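PDB 3TC8: leucine aminopeptidase from Parabacteroides distasonis, which binds zinc and probably works as an aminopeptidase or glutaminyl-peptide cyclotransferase of the M28 family of zinc-dependent exopeptidases. Local coordinates for residues A[210-213]-A[214-217]; A[226-229]-A[230-233]; A[274-277]-A[278-282]; A[289-292]-A[293-296]. All blocks are in the same frame, centred on the assembly; numbering follows the deposited sequence. Where two conformers were deposited one is given.

Contact 1 of 4, residues A[210-213]-A[214-217]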
loop_
_atom_site.group_PDB
_atom_site.type_symbol
_atom_site.label_atom_id
_atom_site.label_comp_id
_atom_site.label_asym_id
_atom_site.label_seq_id
_atom_site.Cartn_x
_atom_site.Cartn_y
_atom_site.Cartn_z
ATOM N N PHE A 210 8.255 6.223 -10.579
ATOM C CA PHE A 210 9.211 5.691 -11.529
ATOM C C PHE A 210 9.058 4.173 -11.581
ATOM O O PHE A 210 8.403 3.534 -10.757
ATOM C CB PHE A 210 10.635 6.083 -11.084
ATOM C CG PHE A 210 11.006 7.516 -11.328
ATOM C CD1 PHE A 210 10.536 8.542 -10.520
ATOM C CD2 PHE A 210 11.820 7.823 -12.384
ATOM C CE1 PHE A 210 10.890 9.835 -10.755
ATOM C CE2 PHE A 210 12.170 9.154 -12.631
ATOM C CZ PHE A 210 11.719 10.135 -11.814
ATOM N N LYS A 211 9.672 3.586 -12.610
ATOM C CA LYS A 211 9.622 2.131 -12.758
ATOM C C LYS A 211 10.642 1.527 -11.768
ATOM O O LYS A 211 11.873 1.644 -11.957
ATOM C CB LYS A 211 9.920 1.737 -14.198
ATOM C CG LYS A 211 8.947 2.332 -15.188
ATOM C CD LYS A 211 9.278 1.925 -16.593
ATOM C CE LYS A 211 8.464 2.606 -17.617
ATOM N NZ LYS A 211 8.918 2.182 -18.998
ATOM N N GLU A 212 10.135 0.946 -10.687
ATOM C CA GLU A 212 11.008 0.536 -9.592
ATOM C C GLU A 212 11.777 -0.737 -9.959
ATOM O O GLU A 212 11.277 -1.589 -10.667
ATOM C CB GLU A 212 10.104 0.428 -8.348
ATOM C CG GLU A 212 10.799 0.098 -7.049
ATOM C CD GLU A 212 11.141 -1.360 -6.851
ATOM O OE1 GLU A 212 10.315 -2.210 -7.251
ATOM O OE2 GLU A 212 12.242 -1.648 -6.285
ATOM N N GLN A 213 12.993 -0.860 -9.449
ATOM C CA GLN A 213 13.896 -1.922 -9.949
ATOM C C GLN A 213 13.438 -3.328 -9.640
ATOM O O GLN A 213 13.474 -4.182 -10.518
ATOM C CB GLN A 213 15.315 -1.741 -9.414
ATOM C CG GLN A 213 16.039 -0.618 -10.053
ATOM C CD GLN A 213 16.242 -0.799 -11.517
ATOM O OE1 GLN A 213 16.568 -1.886 -11.970
ATOM N NE2 GLN A 213 15.908 0.245 -12.284
ATOM N N GLN A 214 12.958 -3.586 -8.405
ATOM C CA GLN A 214 12.532 -4.944 -8.092
ATOM C C GLN A 214 11.293 -5.336 -8.913
ATOM O O GLN A 214 11.153 -6.473 -9.362
ATOM C CB GLN A 214 12.233 -5.118 -6.613
ATOM C CG GLN A 214 13.437 -4.818 -5.729
ATOM C CD GLN A 214 13.239 -5.362 -4.328
ATOM O OE1 GLN A 214 13.520 -6.541 -4.069
ATOM N NE2 GLN A 214 12.752 -4.538 -3.418
ATOM N N SER A 215 10.425 -4.345 -9.137
ATOM C CA SER A 215 9.234 -4.495 -9.954
ATOM C C SER A 215 9.603 -4.852 -11.378
ATOM O O SER A 215 8.988 -5.725 -11.997
ATOM C CB SER A 215 8.468 -3.154 -9.922
ATOM O OG SER A 215 8.046 -2.783 -8.632
ATOM N N LEU A 216 10.562 -4.121 -11.946
ATOM C CA LEU A 216 11.032 -4.430 -13.294
ATOM C C LEU A 216 11.679 -5.807 -13.395
ATOM O O LEU A 216 11.443 -6.559 -14.327
ATOM C CB LEU A 216 12.023 -3.364 -13.735
ATOM C CG LEU A 216 11.501 -2.009 -14.172
ATOM C CD1 LEU A 216 12.628 -0.997 -14.225
ATOM C CD2 LEU A 216 10.697 -2.119 -15.446
ATOM N N ARG A 217 12.533 -6.130 -12.421
ATOM C CA ARG A 217 13.210 -7.409 -12.482
ATOM C C ARG A 217 12.250 -8.585 -12.417
ATOM O O ARG A 217 12.424 -9.578 -13.137
ATOM C CB ARG A 217 14.279 -7.503 -11.404
ATOM C CG ARG A 217 15.349 -8.585 -11.644
ATOM C CD ARG A 217 16.325 -8.216 -12.771
ATOM N NE ARG A 217 17.502 -9.060 -12.758
ATOM C CZ ARG A 217 17.611 -10.277 -13.293
ATOM N NH1 ARG A 217 16.631 -10.795 -14.004
ATOM N NH2 ARG A 217 18.734 -10.975 -13.088
#

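Contact 2 of 4, residues A[226-229]-A[230-233]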
loop_
_atom_site.group_PDB
_atom_site.type_symbol
_atom_site.label_atom_id
_atom_site.label_comp_id
_atom_site.label_asym_id
_atom_site.label_seq_id
_atom_site.Cartn_x
_atom_site.Cartn_y
_atom_site.Cartn_z
ATOM N N VAL A 226 1.023 -1.157 -16.860
ATOM C CA VAL A 226 0.529 -0.089 -16.021
ATOM C C VAL A 226 0.988 1.289 -16.501
ATOM O O VAL A 226 0.182 2.214 -16.602
ATOM C CB VAL A 226 0.914 -0.350 -14.512
ATOM C CG1 VAL A 226 0.591 0.860 -13.639
ATOM C CG2 VAL A 226 0.211 -1.598 -14.037
ATOM N N TRP A 227 2.287 1.436 -16.824
ATOM C CA TRP A 227 2.782 2.714 -17.230
ATOM C C TRP A 227 2.196 3.118 -18.590
ATOM O O TRP A 227 1.946 4.309 -18.823
ATOM C CB TRP A 227 4.344 2.731 -17.259
ATOM C CG TRP A 227 4.978 3.264 -15.979
ATOM C CD1 TRP A 227 5.710 4.387 -15.905
ATOM C CD2 TRP A 227 4.826 2.788 -14.617
ATOM N NE1 TRP A 227 6.061 4.640 -14.599
ATOM C CE2 TRP A 227 5.546 3.659 -13.800
ATOM C CE3 TRP A 227 4.216 1.696 -14.051
ATOM C CZ2 TRP A 227 5.604 3.517 -12.411
ATOM C CZ3 TRP A 227 4.249 1.553 -12.665
ATOM C CH2 TRP A 227 4.962 2.442 -11.873
ATOM N N SER A 228 1.976 2.165 -19.481
ATOM C CA SER A 228 1.356 2.467 -20.765
ATOM C C SER A 228 -0.096 2.874 -20.597
ATOM O O SER A 228 -0.556 3.811 -21.247
ATOM C CB SER A 228 1.450 1.247 -21.677
ATOM O OG SER A 228 2.789 1.073 -22.142
ATOM N N ALA A 229 -0.838 2.186 -19.743
ATOM C CA ALA A 229 -2.215 2.597 -19.445
ATOM C C ALA A 229 -2.255 4.015 -18.900
ATOM O O ALA A 229 -3.099 4.814 -19.292
ATOM C CB ALA A 229 -2.914 1.604 -18.495
ATOM N N ALA A 230 -1.355 4.323 -17.970
ATOM C CA ALA A 230 -1.320 5.660 -17.397
ATOM C C ALA A 230 -1.100 6.701 -18.514
ATOM O O ALA A 230 -1.731 7.749 -18.535
ATOM C CB ALA A 230 -0.182 5.758 -16.364
ATOM N N ARG A 231 -0.162 6.399 -19.421
ATOM C CA ARG A 231 0.110 7.318 -20.517
ATOM C C ARG A 231 -1.118 7.460 -21.403
ATOM O O ARG A 231 -1.472 8.593 -21.766
ATOM C CB ARG A 231 1.306 6.850 -21.319
ATOM C CG ARG A 231 1.539 7.590 -22.641
ATOM C CD ARG A 231 2.581 6.856 -23.527
ATOM N NE ARG A 231 2.085 5.536 -23.933
ATOM C CZ ARG A 231 2.831 4.459 -24.182
ATOM N NH1 ARG A 231 4.157 4.516 -24.130
ATOM N NH2 ARG A 231 2.240 3.318 -24.503
ATOM N N ASP A 232 -1.783 6.370 -21.713
ATOM C CA ASP A 232 -3.005 6.422 -22.546
ATOM C C ASP A 232 -4.034 7.343 -21.927
ATOM O O ASP A 232 -4.752 8.053 -22.629
ATOM C CB ASP A 232 -3.643 5.031 -22.672
ATOM C CG ASP A 232 -2.819 4.010 -23.411
ATOM O OD1 ASP A 232 -1.966 4.397 -24.233
ATOM O OD2 ASP A 232 -3.047 2.780 -23.145
ATOM N N LEU A 233 -4.157 7.284 -20.600
ATOM C CA LEU A 233 -5.148 8.075 -19.858
ATOM C C LEU A 233 -4.762 9.509 -19.600
ATOM O O LEU A 233 -5.588 10.260 -19.047
ATOM C CB LEU A 233 -5.446 7.398 -18.518
ATOM C CG LEU A 233 -6.080 6.037 -18.574
ATOM C CD1 LEU A 233 -6.078 5.428 -17.202
ATOM C CD2 LEU A 233 -7.472 6.113 -19.183
#

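Contact 3 of 4, residues A[274-277]-A[278-282]. With EDO (1,2-ethanediol), chain D.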
loop_
_atom_site.group_PDB
_atom_site.type_symbol
_atom_site.label_atom_id
_atom_site.label_comp_id
_atom_site.label_asym_id
_atom_site.label_seq_id
_atom_site.Cartn_x
_atom_site.Cartn_y
_atom_site.Cartn_z
ATOM N N THR A 274 16.929 10.475 0.640
ATOM C CA THR A 274 16.402 9.176 0.987
ATOM C C THR A 274 15.783 8.433 -0.210
ATOM O O THR A 274 15.480 7.249 -0.087
ATOM C CB THR A 274 15.298 9.355 2.008
ATOM O OG1 THR A 274 14.230 10.046 1.363
ATOM C CG2 THR A 274 15.744 10.118 3.260
ATOM N N GLY A 275 15.558 9.118 -1.325
ATOM C CA GLY A 275 14.754 8.641 -2.448
ATOM C C GLY A 275 13.273 8.864 -2.289
ATOM O O GLY A 275 12.521 8.587 -3.234
ATOM N N PHE A 276 12.822 9.345 -1.135
ATOM C CA PHE A 276 11.406 9.504 -0.866
ATOM C C PHE A 276 11.056 10.978 -0.752
ATOM O O PHE A 276 11.915 11.880 -0.755
ATOM C CB PHE A 276 11.034 8.724 0.392
ATOM C CG PHE A 276 11.284 7.250 0.270
ATOM C CD1 PHE A 276 10.714 6.516 -0.772
ATOM C CD2 PHE A 276 12.134 6.624 1.146
ATOM C CE1 PHE A 276 10.961 5.153 -0.877
ATOM C CE2 PHE A 276 12.375 5.260 1.083
ATOM C CZ PHE A 276 11.779 4.519 0.072
ATOM N N ALA A 277 9.757 11.227 -0.623
ATOM C CA ALA A 277 9.229 12.551 -0.419
ATOM C C ALA A 277 9.909 13.187 0.785
ATOM O O ALA A 277 10.340 12.519 1.737
ATOM C CB ALA A 277 7.747 12.481 -0.163
ATOM N N SER A 278 9.996 14.494 0.759
ATOM C CA SER A 278 10.667 15.277 1.796
ATOM C C SER A 278 10.178 14.983 3.207
ATOM O O SER A 278 10.943 15.047 4.172
ATOM C CB SER A 278 10.542 16.771 1.496
ATOM O OG SER A 278 9.197 17.185 1.543
ATOM N N TYR A 279 8.882 14.678 3.320
ATOM C CA TYR A 279 8.225 14.457 4.582
ATOM C C TYR A 279 8.229 13.010 5.040
ATOM O O TYR A 279 7.667 12.707 6.105
ATOM C CB TYR A 279 6.790 15.025 4.503
ATOM C CG TYR A 279 6.016 14.496 3.316
ATOM C CD1 TYR A 279 5.431 13.238 3.344
ATOM C CD2 TYR A 279 5.853 15.275 2.187
ATOM C CE1 TYR A 279 4.719 12.748 2.249
ATOM C CE2 TYR A 279 5.183 14.783 1.081
ATOM C CZ TYR A 279 4.618 13.532 1.114
ATOM O OH TYR A 279 3.921 13.126 -0.006
ATOM N N TRP A 280 8.831 12.113 4.286
ATOM C CA TRP A 280 8.869 10.697 4.630
ATOM C C TRP A 280 9.519 10.463 6.010
ATOM O O TRP A 280 10.606 10.973 6.289
ATOM C CB TRP A 280 9.660 9.942 3.572
ATOM C CG TRP A 280 9.932 8.516 3.860
ATOM C CD1 TRP A 280 9.055 7.481 3.815
ATOM C CD2 TRP A 280 11.183 7.944 4.217
ATOM N NE1 TRP A 280 9.672 6.316 4.064
ATOM C CE2 TRP A 280 10.986 6.568 4.347
ATOM C CE3 TRP A 280 12.467 8.465 4.443
ATOM C CZ2 TRP A 280 12.043 5.679 4.660
ATOM C CZ3 TRP A 280 13.495 7.602 4.750
ATOM C CH2 TRP A 280 13.279 6.247 4.839
ATOM N N HIS A 281 8.803 9.749 6.858
ATOM C CA HIS A 281 9.306 9.407 8.193
ATOM C C HIS A 281 9.610 10.659 9.047
ATOM O O HIS A 281 10.520 10.679 9.883
ATOM C CB HIS A 281 10.456 8.384 8.130
ATOM C CG HIS A 281 9.952 7.027 7.768
ATOM N ND1 HIS A 281 10.728 5.893 7.807
ATOM C CD2 HIS A 281 8.711 6.625 7.373
ATOM C CE1 HIS A 281 9.989 4.855 7.430
ATOM N NE2 HIS A 281 8.758 5.268 7.182
ATOM N N THR A 282 8.804 11.675 8.811
ATOM C CA THR A 282 8.780 12.881 9.626
ATOM C C THR A 282 7.367 13.169 10.093
ATOM O O THR A 282 6.382 12.605 9.587
ATOM C CB THR A 282 9.242 14.139 8.833
ATOM O OG1 THR A 282 8.167 14.643 8.008
ATOM C CG2 THR A 282 10.501 13.929 8.009
HETATM C C1 EDO D . 8.603 3.040 1.823
HETATM O O1 EDO D . 8.518 1.765 2.455
HETATM C C2 EDO D . 7.939 4.107 2.679
HETATM O O2 EDO D . 8.175 3.939 4.114
#

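Contact 4 of 4, residues A[289-292]-A[293-296]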
loop_
_atom_site.group_PDB
_atom_site.type_symbol
_atom_site.label_atom_id
_atom_site.label_comp_id
_atom_site.label_asym_id
_atom_site.label_seq_id
_atom_site.Cartn_x
_atom_site.Cartn_y
_atom_site.Cartn_z
ATOM N N ASN A 289 -0.241 17.083 2.655
ATOM C CA ASN A 289 0.360 16.740 1.377
ATOM C C ASN A 289 -0.570 15.988 0.439
ATOM O O ASN A 289 -0.218 15.772 -0.710
ATOM C CB ASN A 289 1.591 15.882 1.583
ATOM C CG ASN A 289 2.578 16.497 2.521
ATOM O OD1 ASN A 289 2.905 15.890 3.598
ATOM N ND2 ASN A 289 3.069 17.651 2.188
ATOM N N ILE A 290 -1.691 15.482 0.945
ATOM C CA ILE A 290 -2.521 14.584 0.180
ATOM C C ILE A 290 -3.275 15.366 -0.873
ATOM O O ILE A 290 -3.816 16.435 -0.594
ATOM C CB ILE A 290 -3.443 13.782 1.109
ATOM C CG1 ILE A 290 -2.600 13.032 2.182
ATOM C CG2 ILE A 290 -4.329 12.795 0.325
ATOM C CD1 ILE A 290 -1.598 12.016 1.640
ATOM N N ASP A 291 -3.311 14.810 -2.078
ATOM C CA ASP A 291 -3.780 15.525 -3.254
ATOM C C ASP A 291 -4.696 14.646 -4.086
ATOM O O ASP A 291 -4.327 13.527 -4.461
ATOM C CB ASP A 291 -2.568 15.973 -4.051
ATOM C CG ASP A 291 -2.912 16.807 -5.180
ATOM O OD1 ASP A 291 -3.198 16.244 -6.263
ATOM O OD2 ASP A 291 -2.863 18.039 -5.030
ATOM N N ARG A 292 -5.897 15.133 -4.379
ATOM C CA ARG A 292 -6.874 14.396 -5.141
ATOM C C ARG A 292 -6.370 14.060 -6.547
ATOM O O ARG A 292 -6.733 13.019 -7.079
ATOM C CB ARG A 292 -8.175 15.167 -5.196
ATOM C CG ARG A 292 -8.903 15.191 -3.907
ATOM C CD ARG A 292 -9.975 16.272 -3.880
ATOM N NE ARG A 292 -10.757 16.291 -2.637
ATOM C CZ ARG A 292 -10.384 16.893 -1.528
ATOM N NH1 ARG A 292 -9.224 17.527 -1.467
ATOM N NH2 ARG A 292 -11.195 16.903 -0.482
ATOM N N GLU A 293 -5.640 14.965 -7.171
ATOM C CA GLU A 293 -5.176 14.696 -8.527
ATOM C C GLU A 293 -4.192 13.517 -8.543
ATOM O O GLU A 293 -4.217 12.700 -9.462
ATOM C CB GLU A 293 -4.615 15.959 -9.181
ATOM C CG GLU A 293 -5.671 16.961 -9.685
ATOM C CD GLU A 293 -6.675 17.425 -8.638
ATOM O OE1 GLU A 293 -7.879 17.040 -8.716
ATOM O OE2 GLU A 293 -6.281 18.215 -7.748
ATOM N N THR A 294 -3.313 13.433 -7.536
ATOM C CA THR A 294 -2.403 12.294 -7.473
ATOM C C THR A 294 -3.180 11.000 -7.260
ATOM O O THR A 294 -2.941 9.995 -7.921
ATOM C CB THR A 294 -1.378 12.473 -6.341
ATOM O OG1 THR A 294 -0.763 13.747 -6.528
ATOM C CG2 THR A 294 -0.361 11.377 -6.334
ATOM N N LEU A 295 -4.098 11.003 -6.280
ATOM C CA LEU A 295 -4.890 9.812 -6.027
ATOM C C LEU A 295 -5.643 9.375 -7.279
ATOM O O LEU A 295 -5.728 8.192 -7.545
ATOM C CB LEU A 295 -5.855 10.092 -4.881
ATOM C CG LEU A 295 -5.275 10.255 -3.486
ATOM C CD1 LEU A 295 -6.300 10.790 -2.517
ATOM C CD2 LEU A 295 -4.680 8.929 -2.947
ATOM N N LYS A 296 -6.213 10.335 -8.007
ATOM C CA LYS A 296 -6.936 10.022 -9.236
ATOM C C LYS A 296 -6.038 9.324 -10.238
ATOM O O LYS A 296 -6.436 8.335 -10.878
ATOM C CB LYS A 296 -7.511 11.314 -9.824
ATOM C CG LYS A 296 -8.276 11.113 -11.143
ATOM C CD LYS A 296 -9.476 10.218 -11.037
ATOM C CE LYS A 296 -10.352 10.337 -12.248
ATOM N NZ LYS A 296 -11.494 9.385 -12.256
HETATM O O HOH W 1 -8.527 14.618 -9.592
#

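Contact 1 of 4, residues A[210-213]-A[214-217]
L216 N reaches back to E212 O at 2.9 Å and R217 N to Q213 O at the same length, the first two i-to-i+4 bonds of helix 213-233, which only E212 separates from strand 209-211. E212 is still extended (psi 148°) and Q213 is already helical, so the amides of Q214 and S215 precede the regular i-to-i+4 bonds. The side chain of E212 serves them. Its CG stands anti to the backbone N (chi1 -176°) and the chain then folds at chi2 (-80°), which carries the carboxylate back over the start of the helix. OE2 accepts from Q214 N at 3.0 Å and OE1 from S215 N at 2.9 Å, each donor arriving from above the carboxylate plane, while S215 OG gives its proton to the anti lone pair of OE1 at 2.7 Å. H251 NE2 and I247 N also bond this buried carboxylate, and S215 OG meets D264 N. An alanine in place of E212 would probably leave Q214 N, S215 N and the S215 hydroxyl without the carboxylate that accepts from all three and the helix start free to fray. Across the cap, L216 CD1 packs 3.8 Å from K211 CB, using the aliphatic root of a lysine whose ammonium runs off to N241 and E224. Q214 lies alongside E212, its CG 3.4 Å from E212 OE2, before its amide turns to I247 O. The whole is an N-cap made by a glutamate, longer than the usual serine or aspartate, at a strand-to-helix junction of this alpha/beta fold.

Contact 2 of 4, residues A[226-229]-A[230-233]
S228 O takes the N-H of D232 at 2.9 Å, one of four successive i-to-i+4 bonds that make this piece an alpha-helix, toward the C-terminal end of helix 213-233. A230 N to V226 O, R231 N to W227 O and L233 N to A229 O complete the set. Residue types follow the helix faces. V226, A229 and A230 face T301 and V305 of helix 292-308; the two successive alanines probably let the helices come close. S228, R231 and D232 lie on the more open side. In the conformer described, one of two and so not certain, the R231 chain bends at chi3 (64°) and folds back along the helix, so that S228 CA lies over one guanidinium face, toward its rim. NH2 then sits 3.3 Å from S228 OG, without the angle of a hydrogen bond; the hydroxyl has instead a weak bond to E224 O. D232 tucks its carboxylate carbon CG 3.1 Å from S228 O, while OD2 finds its charged mate in R309. L233 brings its branch over the carbonyl that its own N-H uses: CG lies 3.3 Å from A229 O, and the L233 N to A229 O bond measures 3.0 Å.

Contact 3 of 4, residues A[274-277]-A[278-282]
W280 is held between F276 and H281: F276 CD2 lies over the centre of one indole face, 3.4 Å from W280 CE2, and H281 CG lies over the opposite face. F276 meets it obliquely, ring planes 44° apart, and F276 CB adds a CH-pi contact to the five-membered ring. With CG anti to the backbone N (chi1 173°), the indole is directed back toward F276, and T274 CG2 packs 3.7 Å from W280 CZ3. A277 shapes the backbone. Its O accepts from W280 N at 3.0 Å, closing a type I turn, and its small CB sits over one face of the Y279 ring, 3.7 Å from the centroid. Y279 OH bonds to D126. A type II turn follows, in which H281 takes the positive phi and T282 binds Y279 O through both N and OG1. H281 binds the zinc ion with D127 and D160. An alanine in place of W280 would probably uncover both F276 and the H281 imidazole, leaving the zinc ligand freer to shift. At the indole edge, W280 NE1 donates to O2 of an ethanediol, probably from the crystallisation liquor, at 2.8 Å, and that oxygen is 3.4 Å from H281 NE2. An apolar, aromatic wall with one N-H turned to a diol oxygen beside the zinc ligand H281 is consistent with a substrate pocket in which this donor could bind a polar group.

Contact 4 of 4, residues A[289-292]-A[293-296]
The D291 carboxylate, in one of its two modelled conformers, presents OD1 to the start of helix 292-308: T294 N donates to the anti lone pair of OD1 at 3.1 Å, while OD2 has a long, weak ion pair with K205. This is an N-cap, with CG anti to the backbone N (chi1 -174°) to bring the short side chain over the first turn. The guanidinium of R292 turns the other way, in a cation-pi contact with Y28, and its NE pairs with D25, so it ties the new helix to helix 24-36. An aspartate suits the cap because its acceptor is close to the backbone and its negative charge probably interacts favourably with the partly positive N-terminal end of the helix. Around the cap, I290 and L295 bracket the turn, I290 CG2 lying 4.0 Å from L295 CD1; this pairing of the residue before the cap with the fourth one inside the helix is a hydrophobic staple, and I290 also packs on Y28 and A125. L295 N to D291 O and K296 N to R292 O carry on the helix bonds. T294 OG1 is spent on G204 O, and K296 NZ on F22 and D21. A water donates to OE1 of E293, itself modelled twice, at 2.7 Å and, weakly, to R292 O at 3.5 Å.

Contacts 1 and 2 sit at the two ends of helix 213-233 and touch where F210 O and K211 CE pack on the W227 indole. Contacts 1 and 4 solve one problem, the start of a helix, differently: a buried glutamate with many donors in the first, a partly exposed aspartate in the second. Contact 2, toward the C-terminal end of its helix, relies on backbone bonds and small residues against helix 292-308, the helix that contact 4 opens. Contact 3 alone has neither helix nor strand; a surface loop of turns and aromatic rings, it alone supplies a zinc ligand. Y279 touches N289, joining it to contact 4.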